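Beta-galacturonidase (Eisenbergiella tayi, PDB 6NCX) probably hydrolyses beta-linked galacturonides as a family 2 glycoside hydrolase, and is seen here holding galacturonic acid in its active site. Local coordinates at residues Pro129-Ser134 against Asp519-Ser524; Thr310-Asn315 against His335-Ser340; Gly469-Tyr474 against Met529-Ile534. All coordinates share one frame; numbering follows the deposited sequence.

How the interactions relate
The three contacts surround one galacturonate at the mouth of the TIM barrel. Interaction 2 joins the loops after the adjacent parallel strands 307-309 and 329-333. Interaction 3 ties the loop after strand 461-466 to residues starting at strand 529-530, and interaction 1 brings a loop of the N-terminal beta domain against the 519-524 loop. Along the chain, interaction 2 lies wholly between the two segments of interaction 1, whereas interactions 1 and 3 alternate. Centres of 1 and 2 are about 14 Å apart, those of 1 and 3 about 15 Å, and those of 2 and 3 about 21 Å. N130 bonds to the R337 carbonyl and D131 to N530, coupling neighbouring walls of the site.

Interaction 1 of 3, residues Pro129-Ser134 against Asp519-Ser524; sequences PNDYQS and DSWFGS. With ADA (alpha-D-galactopyranuronic acid), chain I.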
loop_
_atom_site.group_PDB
_atom_site.type_symbol
_atom_site.label_atom_id
_atom_site.label_comp_id
_atom_site.label_asym_id
_atom_site.label_seq_id
_atom_site.Cartn_x
_atom_site.Cartn_y
_atom_site.Cartn_z
ATOM N N PRO C 129 -17.426 8.337 -23.510
ATOM C CA PRO C 129 -16.432 8.481 -22.427
ATOM C C PRO C 129 -17.129 8.967 -21.166
ATOM O O PRO C 129 -17.809 9.999 -21.171
ATOM C CB PRO C 129 -15.439 9.516 -22.978
ATOM C CG PRO C 129 -15.611 9.447 -24.494
ATOM C CD PRO C 129 -17.071 9.148 -24.696
ATOM N N ASN C 130 -17.000 8.197 -20.091
ATOM C CA ASN C 130 -17.859 8.425 -18.936
ATOM C C ASN C 130 -17.182 7.895 -17.682
ATOM O O ASN C 130 -16.115 7.275 -17.741
ATOM C CB ASN C 130 -19.237 7.779 -19.131
ATOM C CG ASN C 130 -20.366 8.627 -18.559
ATOM O OD1 ASN C 130 -20.138 9.494 -17.729
ATOM N ND2 ASN C 130 -21.587 8.376 -19.008
ATOM N N ASP C 131 -17.845 8.134 -16.535
ATOM C CA ASP C 131 -17.375 7.793 -15.192
ATOM C C ASP C 131 -17.634 6.318 -14.873
ATOM O O ASP C 131 -17.952 5.942 -13.737
ATOM C CB ASP C 131 -18.048 8.716 -14.178
ATOM C CG ASP C 131 -17.390 8.675 -12.828
ATOM O OD1 ASP C 131 -18.098 8.871 -11.828
ATOM O OD2 ASP C 131 -16.168 8.440 -12.759
ATOM N N TYR C 132 -17.502 5.490 -15.899
ATOM C CA TYR C 132 -17.538 4.041 -15.844
ATOM C C TYR C 132 -17.029 3.562 -17.196
ATOM O O TYR C 132 -17.188 4.253 -18.209
ATOM C CB TYR C 132 -18.955 3.498 -15.529
ATOM C CG TYR C 132 -20.007 3.805 -16.579
ATOM C CD1 TYR C 132 -20.678 5.034 -16.593
ATOM C CD2 TYR C 132 -20.319 2.874 -17.583
ATOM C CE1 TYR C 132 -21.639 5.317 -17.579
ATOM C CE2 TYR C 132 -21.268 3.162 -18.571
ATOM C CZ TYR C 132 -21.922 4.380 -18.558
ATOM O OH TYR C 132 -22.862 4.661 -19.524
ATOM N N GLN C 133 -16.382 2.403 -17.199
ATOM C CA GLN C 133 -15.746 1.900 -18.404
ATOM C C GLN C 133 -16.787 1.282 -19.326
ATOM O O GLN C 133 -17.749 0.656 -18.870
ATOM C CB GLN C 133 -14.678 0.871 -18.029
ATOM C CG GLN C 133 -14.048 0.130 -19.203
ATOM C CD GLN C 133 -13.111 1.002 -20.015
ATOM O OE1 GLN C 133 -13.528 1.958 -20.664
ATOM N NE2 GLN C 133 -11.834 0.672 -19.979
ATOM N N SER C 134 -16.609 1.475 -20.623
ATOM C CA SER C 134 -17.356 0.709 -21.628
ATOM C C SER C 134 -16.433 -0.414 -22.080
ATOM O O SER C 134 -15.489 -0.187 -22.843
ATOM C CB SER C 134 -17.796 1.585 -22.805
ATOM O OG SER C 134 -18.883 2.450 -22.473
ATOM N N ASP C 519 -10.422 7.017 -19.350
ATOM C CA ASP C 519 -9.186 7.782 -19.155
ATOM C C ASP C 519 -9.435 9.282 -19.126
ATOM O O ASP C 519 -8.719 10.009 -18.426
ATOM C CB ASP C 519 -8.168 7.484 -20.262
ATOM C CG ASP C 519 -7.715 6.035 -20.283
ATOM O OD1 ASP C 519 -7.859 5.401 -21.339
ATOM O OD2 ASP C 519 -7.218 5.523 -19.263
ATOM N N SER C 520 -10.413 9.780 -19.885
ATOM C CA SER C 520 -10.624 11.227 -19.908
ATOM C C SER C 520 -11.051 11.782 -18.552
ATOM O O SER C 520 -10.922 12.985 -18.322
ATOM C CB SER C 520 -11.654 11.616 -20.991
ATOM O OG SER C 520 -12.856 10.879 -20.865
ATOM N N TRP C 521 -11.544 10.942 -17.646
ATOM C CA TRP C 521 -11.990 11.386 -16.326
ATOM C C TRP C 521 -10.882 11.421 -15.277
ATOM O O TRP C 521 -11.178 11.659 -14.101
ATOM C CB TRP C 521 -13.131 10.485 -15.840
ATOM C CG TRP C 521 -14.412 10.844 -16.467
ATOM C CD1 TRP C 521 -14.721 10.730 -17.769
ATOM C CD2 TRP C 521 -15.558 11.408 -15.817
ATOM N NE1 TRP C 521 -15.998 11.171 -17.987
ATOM C CE2 TRP C 521 -16.539 11.593 -16.803
ATOM C CE3 TRP C 521 -15.854 11.769 -14.492
ATOM C CZ2 TRP C 521 -17.810 12.135 -16.514
ATOM C CZ3 TRP C 521 -17.122 12.298 -14.203
ATOM C CH2 TRP C 521 -18.074 12.476 -15.207
ATOM N N PHE C 522 -9.620 11.207 -15.678
ATOM C CA PHE C 522 -8.522 11.035 -14.722
ATOM C C PHE C 522 -8.306 12.265 -13.836
ATOM O O PHE C 522 -7.720 12.148 -12.757
ATOM C CB PHE C 522 -7.215 10.733 -15.470
ATOM C CG PHE C 522 -6.501 11.975 -15.892
ATOM C CD1 PHE C 522 -6.897 12.653 -17.045
ATOM C CD2 PHE C 522 -5.498 12.526 -15.095
ATOM C CE1 PHE C 522 -6.286 13.831 -17.412
ATOM C CE2 PHE C 522 -4.892 13.708 -15.468
ATOM C CZ PHE C 522 -5.303 14.361 -16.630
ATOM N N GLY C 523 -8.700 13.456 -14.298
ATOM C CA GLY C 523 -8.367 14.669 -13.561
ATOM C C GLY C 523 -9.042 14.730 -12.203
ATOM O O GLY C 523 -8.447 15.174 -11.221
ATOM N N SER C 524 -10.275 14.248 -12.125
ATOM C CA SER C 524 -11.047 14.218 -10.896
ATOM C C SER C 524 -11.225 12.810 -10.354
ATOM O O SER C 524 -12.096 12.602 -9.509
ATOM C CB SER C 524 -12.426 14.819 -11.142
ATOM O OG SER C 524 -13.092 14.065 -12.143
HETATM C C1 ADA I . -23.113 11.144 -10.234
HETATM C C2 ADA I . -23.246 9.912 -11.159
HETATM C C3 ADA I . -22.368 8.761 -10.834
HETATM C C4 ADA I . -21.023 9.131 -10.315
HETATM C C5 ADA I . -21.108 10.222 -9.239
HETATM C C6 ADA I . -19.745 10.685 -8.720
HETATM O O1 ADA I . -23.901 11.025 -9.073
HETATM O O2 ADA I . -24.589 9.525 -11.205
HETATM O O3 ADA I . -22.237 7.927 -11.964
HETATM O O4 ADA I . -20.213 9.612 -11.361
HETATM O O5 ADA I . -21.751 11.403 -9.796
HETATM O O6B ADA I . -18.885 9.871 -8.287
HETATM O O6A ADA I . -19.501 11.917 -8.735
#
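The indole of W521 lies flat beneath the N130-D131 backbone and the first side-chain carbon of D131. D131 CB sits 3.7 Å from the centroid of the six-membered ring of W521, only 11° off the ring normal, a CH-pi contact over the face. Over that same face, nearer the rim, lie N130 C, 3.5 Å above the plane, and D131 N. The two side chains cross almost perpendicularly, yet the D131 carboxylate plane is only 12° from that of the ring, and its CG and OD2 lie near W521 CE3. CG of D131 is anti to the backbone N (chi1 -166°), which carries the carboxylate past the ring to R525, whose NE makes a salt bridge with OD2. OD1 also accepts N530 ND2, and D131 is a galacturonate-binding residue that this loop brings to the barrel's site. D131 OD1 lies next to O4 of the sugar, but that modelled spacing is too short to interpret.

N130 runs alongside W521 and points the same way; its OD1 is 3.7 Å from W521 CZ2. D131 N donates to the same N130 OD1 at 2.9 Å, bracing the backbone that rests on the indole. At the outer end of the contact P129 CB touches S520 OG at 3.6 Å.

W521 belongs to a short 3-10 segment in the loop between the paired strands 515-516 and 529-530, and F522 beyond it packs on W433 of the second subunit. The facing loop links strands 109-117 and 142-146, which belong to the two antiparallel sheets of the N-terminal domain.

Interaction 2 of 3, residues Thr310-Asn315 against His335-Ser340; sequences TVHYPN and HARGLS. With ADA (alpha-D-galactopyranuronic acid), chain I.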
loop_
_atom_site.group_PDB
_atom_site.type_symbol
_atom_site.label_atom_id
_atom_site.label_comp_id
_atom_site.label_asym_id
_atom_site.label_seq_id
_atom_site.Cartn_x
_atom_site.Cartn_y
_atom_site.Cartn_z
ATOM N N THR C 310 -28.901 -0.613 -9.924
ATOM C CA THR C 310 -28.062 -1.062 -11.042
ATOM C C THR C 310 -27.524 0.132 -11.831
ATOM O O THR C 310 -27.923 0.413 -12.962
ATOM C CB THR C 310 -28.852 -1.967 -11.975
ATOM O OG1 THR C 310 -29.871 -1.190 -12.610
ATOM C CG2 THR C 310 -29.493 -3.149 -11.240
ATOM N N VAL C 311 -26.576 0.835 -11.226
ATOM C CA VAL C 311 -25.958 1.966 -11.910
ATOM C C VAL C 311 -25.026 1.444 -13.002
ATOM O O VAL C 311 -24.212 0.542 -12.767
ATOM C CB VAL C 311 -25.231 2.872 -10.895
ATOM C CG1 VAL C 311 -26.197 3.291 -9.787
ATOM C CG2 VAL C 311 -24.010 2.174 -10.278
ATOM N N HIS C 312 -25.177 1.950 -14.226
ATOM C CA HIS C 312 -26.286 2.785 -14.693
ATOM C C HIS C 312 -26.846 2.143 -15.952
ATOM O O HIS C 312 -26.792 2.752 -17.007
ATOM C CB HIS C 312 -25.843 4.221 -15.035
ATOM C CG HIS C 312 -25.329 5.004 -13.866
ATOM N ND1 HIS C 312 -26.146 5.458 -12.851
ATOM C CD2 HIS C 312 -24.080 5.436 -13.565
ATOM C CE1 HIS C 312 -25.423 6.131 -11.976
ATOM N NE2 HIS C 312 -24.167 6.129 -12.383
ATOM N N TYR C 313 -27.360 0.905 -15.836
ATOM C CA TYR C 313 -27.711 0.072 -16.983
ATOM C C TYR C 313 -28.343 -1.229 -16.497
ATOM O O TYR C 313 -28.186 -1.582 -15.323
ATOM C CB TYR C 313 -26.460 -0.204 -17.839
ATOM C CG TYR C 313 -25.214 -0.476 -17.002
ATOM C CD1 TYR C 313 -25.034 -1.699 -16.347
ATOM C CD2 TYR C 313 -24.241 0.489 -16.852
ATOM C CE1 TYR C 313 -23.894 -1.947 -15.563
ATOM C CE2 TYR C 313 -23.106 0.259 -16.078
ATOM C CZ TYR C 313 -22.943 -0.962 -15.435
ATOM O OH TYR C 313 -21.820 -1.173 -14.666
ATOM N N PRO C 314 -29.066 -1.961 -17.356
ATOM C CA PRO C 314 -29.623 -3.255 -16.931
ATOM C C PRO C 314 -28.533 -4.241 -16.532
ATOM O O PRO C 314 -27.409 -4.202 -17.032
ATOM C CB PRO C 314 -30.391 -3.745 -18.171
ATOM C CG PRO C 314 -30.753 -2.467 -18.906
ATOM C CD PRO C 314 -29.590 -1.535 -18.675
ATOM N N ASN C 315 -28.890 -5.157 -15.641
ATOM C CA ASN C 315 -27.948 -6.128 -15.114
ATOM C C ASN C 315 -28.167 -7.516 -15.715
ATOM O O ASN C 315 -29.243 -7.857 -16.217
ATOM C CB ASN C 315 -28.048 -6.215 -13.585
ATOM C CG ASN C 315 -27.185 -5.183 -12.880
ATOM O OD1 ASN C 315 -26.813 -4.149 -13.457
ATOM N ND2 ASN C 315 -26.876 -5.450 -11.620
ATOM N N HIS C 335 -29.816 2.363 -19.670
ATOM C CA HIS C 335 -28.400 2.712 -19.750
ATOM C C HIS C 335 -28.257 4.172 -20.130
ATOM O O HIS C 335 -28.473 4.540 -21.290
ATOM C CB HIS C 335 -27.659 1.844 -20.762
ATOM C CG HIS C 335 -26.224 2.234 -20.915
ATOM N ND1 HIS C 335 -25.515 2.050 -22.082
ATOM C CD2 HIS C 335 -25.368 2.814 -20.040
ATOM C CE1 HIS C 335 -24.284 2.502 -21.920
ATOM N NE2 HIS C 335 -24.167 2.968 -20.688
ATOM N N ALA C 336 -27.867 4.997 -19.161
ATOM C CA ALA C 336 -27.599 6.418 -19.370
ATOM C C ALA C 336 -27.086 7.024 -18.065
ATOM O O ALA C 336 -27.622 6.734 -16.987
ATOM C CB ALA C 336 -28.855 7.167 -19.849
ATOM N N ARG C 337 -26.058 7.871 -18.178
ATOM C CA ARG C 337 -25.462 8.563 -17.030
ATOM C C ARG C 337 -24.972 9.931 -17.471
ATOM O O ARG C 337 -24.046 10.014 -18.285
ATOM C CB ARG C 337 -24.286 7.781 -16.431
ATOM C CG ARG C 337 -23.703 8.467 -15.198
ATOM C CD ARG C 337 -22.210 8.279 -15.080
ATOM N NE ARG C 337 -21.652 9.305 -14.210
ATOM C CZ ARG C 337 -21.438 10.570 -14.586
ATOM N NH1 ARG C 337 -21.726 10.955 -15.821
ATOM N NH2 ARG C 337 -20.944 11.453 -13.730
ATOM N N GLY C 338 -25.567 10.990 -16.925
ATOM C CA GLY C 338 -24.994 12.315 -17.072
ATOM C C GLY C 338 -24.925 12.830 -18.496
ATOM O O GLY C 338 -24.070 13.669 -18.801
ATOM N N LEU C 339 -25.809 12.375 -19.378
ATOM C CA LEU C 339 -25.776 12.860 -20.753
ATOM C C LEU C 339 -26.292 14.302 -20.813
ATOM O O LEU C 339 -27.327 14.632 -20.223
ATOM C CB LEU C 339 -26.589 11.921 -21.652
ATOM C CG LEU C 339 -25.979 10.506 -21.714
ATOM C CD1 LEU C 339 -26.840 9.504 -22.455
ATOM C CD2 LEU C 339 -24.559 10.514 -22.310
ATOM N N SER C 340 -25.550 15.178 -21.487
ATOM C CA SER C 340 -25.995 16.564 -21.604
ATOM C C SER C 340 -27.198 16.663 -22.552
ATOM O O SER C 340 -27.578 15.690 -23.217
ATOM C CB SER C 340 -24.854 17.456 -22.104
ATOM O OG SER C 340 -24.466 17.095 -23.424
HETATM C C1 ADA I . -23.113 11.144 -10.234
HETATM C C2 ADA I . -23.246 9.912 -11.159
HETATM C C3 ADA I . -22.368 8.761 -10.834
HETATM C C4 ADA I . -21.023 9.131 -10.315
HETATM C C5 ADA I . -21.108 10.222 -9.239
HETATM C C6 ADA I . -19.745 10.685 -8.720
HETATM O O1 ADA I . -23.901 11.025 -9.073
HETATM O O2 ADA I . -24.589 9.525 -11.205
HETATM O O3 ADA I . -22.237 7.927 -11.964
HETATM O O4 ADA I . -20.213 9.612 -11.361
HETATM O O5 ADA I . -21.751 11.403 -9.796
HETATM O O6B ADA I . -18.885 9.871 -8.287
HETATM O O6A ADA I . -19.501 11.917 -8.735
#
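H312 and R337 meet on loops that follow two neighbouring strands of the TIM barrel, running antiparallel where they touch. The tight part is the backbone: A336 N donates to H312 O at 3.3 Å, and H335 CA, 3.2 Å from that H312 O, adds a CA-H...O contact. A cis peptide precedes H312. Packing is looser toward Y313, whose edge faces the H335 ring with the centroids 6.0 Å apart, and P314 CD comes no nearer than 4.0 Å to H335 N. H335 ND1 is hydrogen-bonded to N93 OD1; Y132 OH is modelled doubtfully close to NE2.

In place of a solvent side, the other flank carries the sugar. R337 CG lies over one face of the H312 imidazole, 3.5 Å from H312 CD2, and the guanidinium plane stands 78° to that ring. The arginine's chi1 of -177° sets CG there, and a bend at chi2 (-146°) carries NE to the hydroxyls. Replacing R337 by alanine removes the guanidinium, which is likely to leave O4 without its NE and NH2 donors, O3 with one fewer, and a gap over the imidazole face. Sugar O3 lies between H312 NE2 and R337 NE, 2.7 Å from each.

Interaction 3 of 3, residues Gly469-Tyr474 against Met529-Ile534; sequences GAIYGY and MNNKGI. With ADA (alpha-D-galactopyranuronic acid), chain I.
A470 N donates to N531 O at 3.0 Å, approaching from above the carbonyl plane, 41° out of it, while G469 CA lies 3.4 Å from the same N531 O in a CA-H...O contact. The carbonyl oxygens of A470 and N531 come near each other with no bond between them; K542 NZ bonds to A470 O and weakly to N531 O, which probably eases their repulsion. Of the side chains, K532 passes beside the glycine: its CG rests 3.7 Å from G469 N. N531 points toward the 469-474 loop, its OD1 4.2 Å from I471 CG1, but its amide is fixed by P526 O and R527.

N530, N531 and K532 form the N-x-K motif by which family 2 glucuronidases recognise the carboxylate of a uronic acid, and both ends of it converge on one sugar oxygen. N530 ND2 reaches O6B at 2.9 Å with a nearly straight N-H...O angle of 161°, and K532 NZ reaches O6B at 2.7 Å. The lysine chain stays extended until its last bond, where chi4 of 77° turns NZ onto the carboxylate; Y434 OH is a second partner of NZ. Further along the loop, I471 to Y474 make a type II turn, with G473 taking the positive phi, and Y474 OH bonds to R516 of the second subunit.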
loop_
_atom_site.group_PDB
_atom_site.type_symbol
_atom_site.label_atom_id
_atom_site.label_comp_id
_atom_site.label_asym_id
_atom_site.label_seq_id
_atom_site.Cartn_x
_atom_site.Cartn_y
_atom_site.Cartn_z
ATOM N N GLY C 469 -15.556 9.729 -1.455
ATOM C CA GLY C 469 -14.400 8.991 -1.916
ATOM C C GLY C 469 -13.377 8.740 -0.812
ATOM O O GLY C 469 -13.322 9.424 0.218
ATOM N N ALA C 470 -12.546 7.729 -1.052
ATOM C CA ALA C 470 -11.442 7.383 -0.172
ATOM C C ALA C 470 -10.560 6.417 -0.932
ATOM O O ALA C 470 -11.070 5.486 -1.552
ATOM C CB ALA C 470 -11.917 6.749 1.142
ATOM N N ILE C 471 -9.248 6.630 -0.906
ATOM C CA ILE C 471 -8.301 5.700 -1.514
ATOM C C ILE C 471 -7.897 4.699 -0.440
ATOM O O ILE C 471 -7.274 5.073 0.565
ATOM C CB ILE C 471 -7.078 6.421 -2.086
ATOM C CG1 ILE C 471 -7.508 7.505 -3.068
ATOM C CG2 ILE C 471 -6.185 5.438 -2.788
ATOM C CD1 ILE C 471 -6.366 8.359 -3.555
ATOM N N TYR C 472 -8.260 3.433 -0.648
ATOM C CA TYR C 472 -7.906 2.382 0.291
ATOM C C TYR C 472 -6.412 2.420 0.521
ATOM O O TYR C 472 -5.629 2.549 -0.424
ATOM C CB TYR C 472 -8.331 1.002 -0.232
ATOM C CG TYR C 472 -7.995 -0.149 0.704
ATOM C CD1 TYR C 472 -6.931 -1.003 0.438
ATOM C CD2 TYR C 472 -8.743 -0.373 1.860
ATOM C CE1 TYR C 472 -6.619 -2.055 1.286
ATOM C CE2 TYR C 472 -8.436 -1.420 2.730
ATOM C CZ TYR C 472 -7.377 -2.260 2.432
ATOM O OH TYR C 472 -7.072 -3.303 3.289
ATOM N N GLY C 473 -6.025 2.372 1.791
ATOM C CA GLY C 473 -4.658 2.497 2.181
ATOM C C GLY C 473 -4.277 3.878 2.666
ATOM O O GLY C 473 -3.423 3.990 3.554
ATOM N N TYR C 474 -4.860 4.936 2.104
ATOM C CA TYR C 474 -4.448 6.278 2.499
ATOM C C TYR C 474 -5.179 6.655 3.776
ATOM O O TYR C 474 -6.408 6.834 3.770
ATOM C CB TYR C 474 -4.711 7.320 1.417
ATOM C CG TYR C 474 -4.049 8.636 1.777
ATOM C CD1 TYR C 474 -2.665 8.696 1.967
ATOM C CD2 TYR C 474 -4.795 9.804 1.959
ATOM C CE1 TYR C 474 -2.049 9.845 2.303
ATOM C CE2 TYR C 474 -4.159 11.016 2.303
ATOM C CZ TYR C 474 -2.782 11.016 2.477
ATOM O OH TYR C 474 -2.093 12.160 2.824
ATOM N N MET C 529 -10.001 5.620 -11.364
ATOM C CA MET C 529 -11.040 4.863 -10.695
ATOM C C MET C 529 -12.002 5.839 -10.045
ATOM O O MET C 529 -11.600 6.926 -9.617
ATOM C CB MET C 529 -10.474 3.944 -9.611
ATOM C CG MET C 529 -9.408 2.981 -10.092
ATOM S SD MET C 529 -10.113 1.600 -10.985
ATOM C CE MET C 529 -11.089 0.858 -9.698
ATOM N N ASN C 530 -13.276 5.448 -9.988
ATOM C CA ASN C 530 -14.200 6.056 -9.040
ATOM C C ASN C 530 -13.966 5.407 -7.672
ATOM O O ASN C 530 -14.012 4.177 -7.536
ATOM C CB ASN C 530 -15.649 5.897 -9.518
ATOM C CG ASN C 530 -16.642 6.746 -8.713
ATOM O OD1 ASN C 530 -16.902 6.468 -7.545
ATOM N ND2 ASN C 530 -17.220 7.750 -9.348
ATOM N N ASN C 531 -13.709 6.248 -6.663
ATOM C CA ASN C 531 -13.121 5.839 -5.392
ATOM C C ASN C 531 -14.108 5.906 -4.221
ATOM O O ASN C 531 -13.703 5.876 -3.054
ATOM C CB ASN C 531 -11.875 6.690 -5.127
ATOM C CG ASN C 531 -10.789 6.497 -6.202
ATOM O OD1 ASN C 531 -9.887 5.680 -6.057
ATOM N ND2 ASN C 531 -10.883 7.250 -7.274
ATOM N N LYS C 532 -15.405 5.929 -4.497
ATOM C CA LYS C 532 -16.402 6.041 -3.444
ATOM C C LYS C 532 -16.956 4.682 -3.000
ATOM O O LYS C 532 -17.940 4.636 -2.252
ATOM C CB LYS C 532 -17.516 6.980 -3.910
ATOM C CG LYS C 532 -16.977 8.243 -4.572
ATOM C CD LYS C 532 -18.080 9.216 -4.915
ATOM C CE LYS C 532 -17.520 10.598 -5.261
ATOM N NZ LYS C 532 -16.936 10.696 -6.634
ATOM N N GLY C 533 -16.334 3.580 -3.412
ATOM C CA GLY C 533 -16.711 2.284 -2.868
ATOM C C GLY C 533 -16.595 2.263 -1.350
ATOM O O GLY C 533 -15.709 2.889 -0.764
ATOM N N ILE C 534 -17.537 1.566 -0.706
ATOM C CA ILE C 534 -17.383 1.239 0.711
ATOM C C ILE C 534 -16.379 0.106 0.853
ATOM O O ILE C 534 -15.677 -0.015 1.864
ATOM C CB ILE C 534 -18.755 0.884 1.318
ATOM C CG1 ILE C 534 -19.722 2.056 1.148
ATOM C CG2 ILE C 534 -18.612 0.501 2.799
ATOM C CD1 ILE C 534 -19.227 3.360 1.828
HETATM C C1 ADA I . -23.113 11.144 -10.234
HETATM C C2 ADA I . -23.246 9.912 -11.159
HETATM C C3 ADA I . -22.368 8.761 -10.834
HETATM C C4 ADA I . -21.023 9.131 -10.315
HETATM C C5 ADA I . -21.108 10.222 -9.239
HETATM C C6 ADA I . -19.745 10.685 -8.720
HETATM O O1 ADA I . -23.901 11.025 -9.073
HETATM O O2 ADA I . -24.589 9.525 -11.205
HETATM O O3 ADA I . -22.237 7.927 -11.964
HETATM O O4 ADA I . -20.213 9.612 -11.361
HETATM O O5 ADA I . -21.751 11.403 -9.796
HETATM O O6B ADA I . -18.885 9.871 -8.287
HETATM O O6A ADA I . -19.501 11.917 -8.735
#